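Local atomic coordinates of insecticidal Delta-Endotoxin Cry8Ea1 (Bacillus Thuringiensis, PDB entry 3EB7), a protein that is toxic to larvae of the underground pest Holotrichia parallela, probably by inserting into the membranes of midgut cells and forming pores. Residues Phe207-Thr212 against Glu396-Pro401; Leu238-Tyr243 against Tyr412-Asn417; Leu513-Val516 against Thr521-Asn524. One frame throughout, in Å; residues are numbered along the deposited sequence.

Interactions 1 and 2 touch each other and interaction 3 stands apart. The centres of the first two lie 10 Å apart, and they share probable hydrogen bonds: Pro-400 O to Ser-413 OG at 2.6 Å, and Arg-209 NH1 to Tyr-243 O at 3.0 Å. Leu-399 CD2 packs 3.9 Å from Val-242 CG2. Interaction 1 joins the helical N-terminal domain to the central beta domain; interaction 2 lies within the latter, against helix 198-220. Interaction 3, a hairpin of the C-terminal domain, has its centre 39 Å from that of interaction 1 and 32 Å from that of interaction 2; even the nearest atoms of interactions 2 and 3 are about 18 Å apart.

Interaction 1 of 3, residues Phe207-Thr212 against Glu396-Pro401; sequences FRREMT and EVELPP
Helix 198-220 and the 396-401 segment stay well apart, with Arg-209 CA 8.5 Å from Glu-398 CA, and side chains and one water bridge the gap. The arginine chain leaves the helix with CG anti to the backbone N (chi1 172°) and bends at chi3 (72°), which turns the guanidinium against the glutamate. Glu-398 comes in over a face of that group, not at its edge: OE2 sits over the centre of the guanidinium, 3.1 Å from Arg-209 CZ. The carboxylate and guanidinium planes are 22° apart. OE2 is 3.2 Å from Arg-209 NH2, close enough for a salt bridge, yet it lies so far out of the guanidinium plane that no N-H points at it, and the attraction is one of charge alone.

Directed bonds of the guanidinium go to other partners. At the edge, Arg-209 NE donates to a water 2.7 Å away, which in turn donates to Glu-398 O at 2.8 Å and so ties the side chain to the opposing backbone. Arg-209 NH1 binds Tyr-243 O and forms a salt bridge with Asp-245, whose backbone N also donates to Glu-398 OE2. The apolar part is slight: Arg-209 CD and Leu-399 CD2 come no nearer than 4.5 Å.

Hydrogen bonds and the Asp-245 salt bridge thus hold the rim of the guanidinium, while the Glu-398 carboxylate adds charge over one face. With both acids nearby, the positive charge is probably well compensated in this buried seam between the helical domain and the beta domain, and the backbone N-H of Asp-245 would tend to stabilise the negative charge of Glu-398.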
loop_
_atom_site.group_PDB
_atom_site.type_symbol
_atom_site.label_atom_id
_atom_site.label_comp_id
_atom_site.label_asym_id
_atom_site.label_seq_id
_atom_site.Cartn_x
_atom_site.Cartn_y
_atom_site.Cartn_z
ATOM N N PHE A 207 2.270 -3.797 -13.570
ATOM C CA PHE A 207 3.578 -3.571 -12.890
ATOM C C PHE A 207 3.333 -2.610 -11.732
ATOM O O PHE A 207 3.759 -2.878 -10.619
ATOM C CB PHE A 207 4.594 -2.957 -13.854
ATOM C CG PHE A 207 5.923 -2.576 -13.207
ATOM C CD1 PHE A 207 7.050 -3.383 -13.370
ATOM C CD2 PHE A 207 6.052 -1.400 -12.456
ATOM C CE1 PHE A 207 8.303 -3.027 -12.755
ATOM C CE2 PHE A 207 7.251 -1.067 -11.832
ATOM C CZ PHE A 207 8.377 -1.872 -11.996
ATOM N N ARG A 208 2.651 -1.487 -12.003
ATOM C CA ARG A 208 2.221 -0.561 -10.988
ATOM C C ARG A 208 1.540 -1.209 -9.786
ATOM O O ARG A 208 1.939 -0.968 -8.641
ATOM C CB ARG A 208 1.267 0.489 -11.577
ATOM C CG ARG A 208 0.738 1.423 -10.497
ATOM C CD ARG A 208 0.016 2.694 -10.997
ATOM N NE ARG A 208 -0.867 2.453 -12.140
ATOM C CZ ARG A 208 -1.167 3.365 -13.066
ATOM N NH1 ARG A 208 -0.689 4.608 -13.004
ATOM N NH2 ARG A 208 -1.968 3.036 -14.061
ATOM N N ARG A 209 0.491 -1.995 -10.027
ATOM C CA ARG A 209 -0.170 -2.673 -8.896
ATOM C C ARG A 209 0.775 -3.672 -8.168
ATOM O O ARG A 209 0.939 -3.626 -6.940
ATOM C CB ARG A 209 -1.479 -3.364 -9.334
ATOM C CG ARG A 209 -2.115 -4.255 -8.203
ATOM C CD ARG A 209 -3.296 -5.075 -8.669
ATOM N NE ARG A 209 -2.919 -6.194 -9.539
ATOM C CZ ARG A 209 -3.016 -6.185 -10.877
ATOM N NH1 ARG A 209 -3.484 -5.117 -11.540
ATOM N NH2 ARG A 209 -2.660 -7.264 -11.569
ATOM N N GLU A 210 1.392 -4.570 -8.916
ATOM C CA GLU A 210 2.184 -5.619 -8.296
ATOM C C GLU A 210 3.355 -5.088 -7.509
ATOM O O GLU A 210 3.638 -5.607 -6.450
ATOM C CB GLU A 210 2.666 -6.640 -9.334
ATOM C CG GLU A 210 1.535 -7.557 -9.824
ATOM C CD GLU A 210 2.066 -8.840 -10.511
ATOM O OE1 GLU A 210 3.262 -9.246 -10.275
ATOM O OE2 GLU A 210 1.263 -9.440 -11.267
ATOM N N MET A 211 4.031 -4.067 -8.035
ATOM C CA MET A 211 5.207 -3.504 -7.362
ATOM C C MET A 211 4.892 -2.538 -6.240
ATOM O O MET A 211 5.708 -2.335 -5.363
ATOM C CB MET A 211 6.181 -2.859 -8.371
ATOM C CG MET A 211 6.687 -3.839 -9.449
ATOM S SD MET A 211 7.424 -5.351 -8.748
ATOM C CE MET A 211 9.088 -4.732 -8.477
ATOM N N THR A 212 3.715 -1.930 -6.261
ATOM C CA THR A 212 3.239 -1.217 -5.102
ATOM C C THR A 212 3.111 -2.217 -3.951
ATOM O O THR A 212 3.586 -1.947 -2.845
ATOM C CB THR A 212 1.871 -0.609 -5.374
ATOM O OG1 THR A 212 1.965 0.269 -6.505
ATOM C CG2 THR A 212 1.339 0.177 -4.128
ATOM N N GLU A 396 -8.968 -12.103 -5.830
ATOM C CA GLU A 396 -8.013 -12.677 -4.864
ATOM C C GLU A 396 -6.767 -13.229 -5.515
ATOM O O GLU A 396 -5.828 -13.566 -4.826
ATOM C CB GLU A 396 -8.649 -13.783 -4.009
ATOM C CG GLU A 396 -9.688 -13.252 -3.038
ATOM C CD GLU A 396 -10.130 -14.320 -2.052
ATOM O OE1 GLU A 396 -10.311 -13.975 -0.859
ATOM O OE2 GLU A 396 -10.284 -15.501 -2.477
ATOM N N VAL A 397 -6.758 -13.345 -6.826
ATOM C CA VAL A 397 -5.553 -13.685 -7.555
ATOM C C VAL A 397 -4.563 -12.474 -7.532
ATOM O O VAL A 397 -3.355 -12.635 -7.355
ATOM C CB VAL A 397 -5.914 -14.161 -9.019
ATOM C CG1 VAL A 397 -4.666 -14.292 -9.908
ATOM C CG2 VAL A 397 -6.674 -15.479 -8.972
ATOM N N GLU A 398 -5.100 -11.270 -7.704
ATOM C CA GLU A 398 -4.298 -10.035 -7.743
ATOM C C GLU A 398 -4.149 -9.425 -6.345
ATOM O O GLU A 398 -3.065 -8.978 -5.967
ATOM C CB GLU A 398 -4.925 -9.058 -8.741
ATOM C CG GLU A 398 -5.232 -9.741 -10.073
ATOM C CD GLU A 398 -5.733 -8.805 -11.165
ATOM O OE1 GLU A 398 -6.075 -9.290 -12.278
ATOM O OE2 GLU A 398 -5.767 -7.578 -10.948
ATOM N N LEU A 399 -5.223 -9.502 -5.560
ATOM C CA LEU A 399 -5.291 -9.027 -4.168
ATOM C C LEU A 399 -5.642 -10.131 -3.118
ATOM O O LEU A 399 -6.746 -10.105 -2.480
ATOM C CB LEU A 399 -6.318 -7.885 -4.120
ATOM C CG LEU A 399 -5.945 -6.661 -4.953
ATOM C CD1 LEU A 399 -7.030 -5.636 -4.898
ATOM C CD2 LEU A 399 -4.609 -6.049 -4.493
ATOM N N PRO A 400 -4.702 -11.091 -2.900
ATOM C CA PRO A 400 -5.001 -12.240 -2.028
ATOM C C PRO A 400 -5.165 -11.863 -0.579
ATOM O O PRO A 400 -4.746 -10.782 -0.173
ATOM C CB PRO A 400 -3.767 -13.168 -2.198
ATOM C CG PRO A 400 -2.653 -12.246 -2.554
ATOM C CD PRO A 400 -3.333 -11.184 -3.462
ATOM N N PRO A 401 -5.781 -12.750 0.216
ATOM C CA PRO A 401 -5.778 -12.559 1.674
ATOM C C PRO A 401 -4.349 -12.636 2.252
ATOM O O PRO A 401 -3.423 -13.103 1.570
ATOM C CB PRO A 401 -6.661 -13.717 2.184
ATOM C CG PRO A 401 -7.444 -14.138 1.044
ATOM C CD PRO A 401 -6.564 -13.932 -0.170
HETATM O O HOH W 1 -1.525 -8.104 -8.167
#

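Interaction 2 of 3, residues Leu238-Tyr243 against Tyr412-Asn417; sequences LTREVY and YSHRLN
Arg-240 and His-414 make the direct hydrogen bond of this contact: Arg-240 NH2 donates to His-414 NE2 over 2.9 Å, with a nearly straight N-H...N angle of 170°. The donor lies in the imidazole plane and the acceptor in the guanidinium plane, and the two flat groups are nearly coplanar, meeting edge to edge. Arg-240 CG sits between its backbone N and carbonyl carbon (chi1 86°), and the chain bends at chi2 (-72°), bringing the guanidinium to the imidazole edge. On the other side of the ring, His-414 ND1 donates to Ser-413 OG at 2.9 Å, again in the ring plane. These two bonds fix the rotation of the imidazole and are consistent with a neutral ring whose proton is on ND1.

Salt bridges run to residues outside. Arg-240 NH2 also pairs with Asp-217 of helix 198-220, so the histidine shares its donor with a carboxylate. Glu-241 lies near Asn-417, where the CA atoms are 7.8 Å apart, and makes a salt bridge with Arg-272 and hydrogen bonds with His-275 and Ser-431.

Val-242 packs against both polar groups: CG2 lies 3.9 Å from His-414 CD2, approaching the ring obliquely, whereas CG1 sits 3.8 Å above the guanidinium plane of Arg-240, towards its rim. Leu-213 of helix 198-220 touches both Arg-240 and His-414, extending this packing into the helical domain.

Strands 241-243 and 414-422 do not pair with each other; strand 427-434 runs between them, antiparallel to both, and the contact spans that middle strand through side chains. Such a three-stranded antiparallel sheet, beside two four-stranded ones, belongs to the beta-prism of the central domain in three-domain Cry toxins, here on the side that meets the helical bundle.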
loop_
_atom_site.group_PDB
_atom_site.type_symbol
_atom_site.label_atom_id
_atom_site.label_comp_id
_atom_site.label_asym_id
_atom_site.label_seq_id
_atom_site.Cartn_x
_atom_site.Cartn_y
_atom_site.Cartn_z
ATOM N N LEU A 238 -1.833 2.283 5.124
ATOM C CA LEU A 238 -1.487 2.480 3.698
ATOM C C LEU A 238 -2.724 2.966 2.993
ATOM O O LEU A 238 -3.682 2.214 2.877
ATOM C CB LEU A 238 -0.997 1.172 3.059
ATOM C CG LEU A 238 0.182 0.470 3.732
ATOM C CD1 LEU A 238 0.518 -0.840 3.023
ATOM C CD2 LEU A 238 1.385 1.367 3.719
ATOM N N THR A 239 -2.693 4.213 2.497
ATOM C CA THR A 239 -3.892 4.849 1.950
ATOM C C THR A 239 -3.990 4.857 0.450
ATOM O O THR A 239 -5.039 5.188 -0.088
ATOM C CB THR A 239 -4.109 6.302 2.461
ATOM O OG1 THR A 239 -3.011 7.138 2.050
ATOM C CG2 THR A 239 -4.369 6.340 4.014
ATOM N N ARG A 240 -2.899 4.504 -0.231
ATOM C CA ARG A 240 -2.910 4.393 -1.705
ATOM C C ARG A 240 -3.989 3.440 -2.205
ATOM O O ARG A 240 -4.289 2.418 -1.563
ATOM C CB ARG A 240 -1.542 3.939 -2.227
ATOM C CG ARG A 240 -1.311 2.405 -2.262
ATOM C CD ARG A 240 -1.131 1.739 -0.899
ATOM N NE ARG A 240 -0.999 0.268 -0.979
ATOM C CZ ARG A 240 -2.020 -0.584 -1.138
ATOM N NH1 ARG A 240 -3.278 -0.127 -1.256
ATOM N NH2 ARG A 240 -1.791 -1.905 -1.186
ATOM N N GLU A 241 -4.557 3.782 -3.360
ATOM C CA GLU A 241 -5.456 2.908 -4.110
ATOM C C GLU A 241 -4.624 2.106 -5.100
ATOM O O GLU A 241 -3.738 2.681 -5.749
ATOM C CB GLU A 241 -6.374 3.760 -4.972
ATOM C CG GLU A 241 -7.742 4.018 -4.425
ATOM C CD GLU A 241 -8.546 4.883 -5.402
ATOM O OE1 GLU A 241 -7.922 5.762 -6.079
ATOM O OE2 GLU A 241 -9.779 4.653 -5.519
ATOM N N VAL A 242 -4.952 0.818 -5.254
ATOM C CA VAL A 242 -4.413 -0.030 -6.330
ATOM C C VAL A 242 -5.566 -0.411 -7.258
ATOM O O VAL A 242 -6.727 -0.453 -6.846
ATOM C CB VAL A 242 -3.690 -1.323 -5.809
ATOM C CG1 VAL A 242 -2.386 -0.970 -5.021
ATOM C CG2 VAL A 242 -4.622 -2.191 -4.951
ATOM N N TYR A 243 -5.250 -0.649 -8.525
ATOM C CA TYR A 243 -6.259 -0.998 -9.491
ATOM C C TYR A 243 -6.019 -2.399 -10.026
ATOM O O TYR A 243 -4.892 -2.716 -10.441
ATOM C CB TYR A 243 -6.247 0.003 -10.626
ATOM C CG TYR A 243 -6.624 1.408 -10.213
ATOM C CD1 TYR A 243 -5.721 2.239 -9.504
ATOM C CD2 TYR A 243 -7.860 1.923 -10.549
ATOM C CE1 TYR A 243 -6.084 3.574 -9.143
ATOM C CE2 TYR A 243 -8.221 3.255 -10.188
ATOM C CZ TYR A 243 -7.338 4.051 -9.507
ATOM O OH TYR A 243 -7.726 5.323 -9.200
ATOM N N TYR A 412 -8.631 -10.781 4.667
ATOM C CA TYR A 412 -8.565 -10.037 3.428
ATOM C C TYR A 412 -7.608 -8.826 3.544
ATOM O O TYR A 412 -7.521 -8.200 4.595
ATOM C CB TYR A 412 -9.970 -9.610 2.959
ATOM C CG TYR A 412 -10.747 -8.725 3.896
ATOM C CD1 TYR A 412 -10.717 -7.328 3.748
ATOM C CD2 TYR A 412 -11.553 -9.277 4.931
ATOM C CE1 TYR A 412 -11.449 -6.493 4.588
ATOM C CE2 TYR A 412 -12.285 -8.437 5.800
ATOM C CZ TYR A 412 -12.231 -7.049 5.608
ATOM O OH TYR A 412 -12.954 -6.198 6.447
ATOM N N SER A 413 -6.880 -8.530 2.469
ATOM C CA SER A 413 -5.882 -7.454 2.520
ATOM C C SER A 413 -6.408 -6.118 1.984
ATOM O O SER A 413 -5.872 -5.076 2.352
ATOM C CB SER A 413 -4.596 -7.862 1.805
ATOM O OG SER A 413 -4.849 -8.244 0.462
ATOM N N HIS A 414 -7.461 -6.158 1.158
ATOM C CA HIS A 414 -8.012 -4.992 0.471
ATOM C C HIS A 414 -9.510 -5.050 0.423
ATOM O O HIS A 414 -10.109 -6.111 0.635
ATOM C CB HIS A 414 -7.466 -4.872 -0.974
ATOM C CG HIS A 414 -5.997 -4.602 -1.029
ATOM N ND1 HIS A 414 -5.052 -5.565 -0.714
ATOM C CD2 HIS A 414 -5.306 -3.466 -1.304
ATOM C CE1 HIS A 414 -3.839 -5.043 -0.824
ATOM N NE2 HIS A 414 -3.968 -3.771 -1.190
ATOM N N ARG A 415 -10.112 -3.880 0.172
ATOM C CA ARG A 415 -11.565 -3.741 0.039
ATOM C C ARG A 415 -11.816 -2.971 -1.250
ATOM O O ARG A 415 -10.946 -2.180 -1.653
ATOM C CB ARG A 415 -12.139 -2.976 1.231
ATOM C CG ARG A 415 -11.686 -1.537 1.266
ATOM C CD ARG A 415 -12.403 -0.752 2.295
ATOM N NE ARG A 415 -11.877 -1.001 3.631
ATOM C CZ ARG A 415 -10.680 -0.625 4.072
ATOM N NH1 ARG A 415 -9.850 0.068 3.298
ATOM N NH2 ARG A 415 -10.327 -0.921 5.313
ATOM N N LEU A 416 -12.978 -3.188 -1.884
ATOM C CA LEU A 416 -13.351 -2.456 -3.102
ATOM C C LEU A 416 -13.580 -0.986 -2.745
ATOM O O LEU A 416 -14.311 -0.681 -1.785
ATOM C CB LEU A 416 -14.606 -3.035 -3.780
ATOM C CG LEU A 416 -15.030 -2.383 -5.118
ATOM C CD1 LEU A 416 -13.928 -2.621 -6.164
ATOM C CD2 LEU A 416 -16.391 -2.935 -5.607
ATOM N N ASN A 417 -12.979 -0.093 -3.530
ATOM C CA ASN A 417 -13.065 1.319 -3.281
ATOM C C ASN A 417 -13.860 2.063 -4.356
ATOM O O ASN A 417 -14.616 2.982 -4.048
ATOM C CB ASN A 417 -11.641 1.904 -3.160
ATOM C CG ASN A 417 -11.620 3.420 -2.877
ATOM O OD1 ASN A 417 -12.548 3.988 -2.305
ATOM N ND2 ASN A 417 -10.573 4.061 -3.294
#

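Interaction 3 of 3, residues Leu513-Val516 against Thr521-Asn524; sequences LDVV and TVNN
Val-515 O is approached by two groups from the opposite strand: Val-522 N donates a nearly straight hydrogen bond at 2.9 Å (N-H...O angle 172°), and the CA-H of Thr-521 makes a weaker contact, with CA 3.5 Å from the oxygen. Both belong to a beta bulge in the hairpin of strands 511-517 and 520-527. Val-515 pairs with Asn-523 and Val-516 with Thr-521, so Val-522 is the extra residue; its phi/psi of -115°/-16° departs from an extended strand and is consistent with the shift. Beyond the bulge, Val-515 N bonds Asn-523 O, although that oxygen is less surely placed, and Asn-524 CA lies 3.4 Å from Leu-513 O in a second CA-H...O contact.

The alternation of the strands sorts the side chains. Asp-514, Val-516, Thr-521 and Asn-524 share one face, where Asp-514 has a long, weak ion pair with Arg-567. The other face carries Val-515 and Asn-523, side by side, with Val-515 CG2 3.9 Å from Asn-523 CB; both residues touch Phe-549. Strand 520-527 is an edge strand of a five-stranded sheet, consistent with the beta-sandwich of the C-terminal domain of Cry toxins. At the bulge, Val-522 CG2, set between its backbone N and carbonyl carbon, points toward the opposite strand and meets Val-515 CG1 at 4.0 Å.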
loop_
_atom_site.group_PDB
_atom_site.type_symbol
_atom_site.label_atom_id
_atom_site.label_comp_id
_atom_site.label_asym_id
_atom_site.label_seq_id
_atom_site.Cartn_x
_atom_site.Cartn_y
_atom_site.Cartn_z
ATOM N N LEU A 513 3.174 26.570 11.499
ATOM C CA LEU A 513 2.233 25.470 11.519
ATOM C C LEU A 513 1.468 25.492 12.824
ATOM O O LEU A 513 2.052 25.635 13.869
ATOM C CB LEU A 513 2.938 24.106 11.351
ATOM C CG LEU A 513 2.017 22.867 11.234
ATOM C CD1 LEU A 513 2.662 21.778 10.384
ATOM C CD2 LEU A 513 1.565 22.312 12.609
ATOM N N ASP A 514 0.154 25.360 12.766
ATOM C CA ASP A 514 -0.545 24.965 13.969
ATOM C C ASP A 514 -1.576 23.850 13.797
ATOM O O ASP A 514 -2.072 23.564 12.693
ATOM C CB ASP A 514 -1.162 26.150 14.646
ATOM C CG ASP A 514 -1.850 27.017 13.699
ATOM O OD1 ASP A 514 -2.765 26.488 13.027
ATOM O OD2 ASP A 514 -1.473 28.211 13.612
ATOM N N VAL A 515 -1.836 23.233 14.937
ATOM C CA VAL A 515 -2.749 22.126 15.104
ATOM C C VAL A 515 -3.992 22.669 15.794
ATOM O O VAL A 515 -3.903 23.220 16.884
ATOM C CB VAL A 515 -2.090 21.066 16.006
ATOM C CG1 VAL A 515 -2.969 19.816 16.118
ATOM C CG2 VAL A 515 -0.702 20.729 15.449
ATOM N N VAL A 516 -5.128 22.560 15.118
ATOM C CA VAL A 516 -6.406 22.988 15.656
ATOM C C VAL A 516 -7.196 21.714 16.085
ATOM O O VAL A 516 -7.488 20.792 15.286
ATOM C CB VAL A 516 -7.159 23.861 14.600
ATOM C CG1 VAL A 516 -8.499 24.356 15.102
ATOM C CG2 VAL A 516 -6.281 25.037 14.119
ATOM N N THR A 521 -6.857 26.122 18.690
ATOM C CA THR A 521 -5.427 25.875 18.506
ATOM C C THR A 521 -4.820 25.315 19.764
ATOM O O THR A 521 -4.980 25.896 20.853
ATOM C CB THR A 521 -4.685 27.179 18.156
ATOM O OG1 THR A 521 -5.194 27.675 16.920
ATOM C CG2 THR A 521 -3.201 26.949 17.974
ATOM N N VAL A 522 -4.114 24.195 19.628
ATOM C CA VAL A 522 -3.483 23.558 20.770
ATOM C C VAL A 522 -1.951 23.557 20.666
ATOM O O VAL A 522 -1.254 23.345 21.666
ATOM C CB VAL A 522 -4.037 22.107 21.024
ATOM C CG1 VAL A 522 -5.425 22.157 21.710
ATOM C CG2 VAL A 522 -4.016 21.224 19.720
ATOM N N ASN A 523 -1.431 23.806 19.465
ATOM C CA ASN A 523 0.002 23.831 19.204
ATOM C C ASN A 523 0.265 24.846 18.101
ATOM O O ASN A 523 -0.542 24.979 17.196
ATOM C CB ASN A 523 0.542 22.461 18.764
ATOM C CG ASN A 523 0.474 21.398 19.849
ATOM O OD1 ASN A 523 1.115 21.518 20.894
ATOM N ND2 ASN A 523 -0.261 20.330 19.592
ATOM N N ASN A 524 1.354 25.597 18.199
ATOM C CA ASN A 524 1.771 26.528 17.100
ATOM C C ASN A 524 3.288 26.632 17.105
ATOM O O ASN A 524 3.899 26.631 18.173
ATOM C CB ASN A 524 1.159 27.963 17.195
ATOM C CG ASN A 524 1.361 28.811 15.849
ATOM O OD1 ASN A 524 0.481 28.787 14.976
ATOM N ND2 ASN A 524 2.520 29.519 15.690
#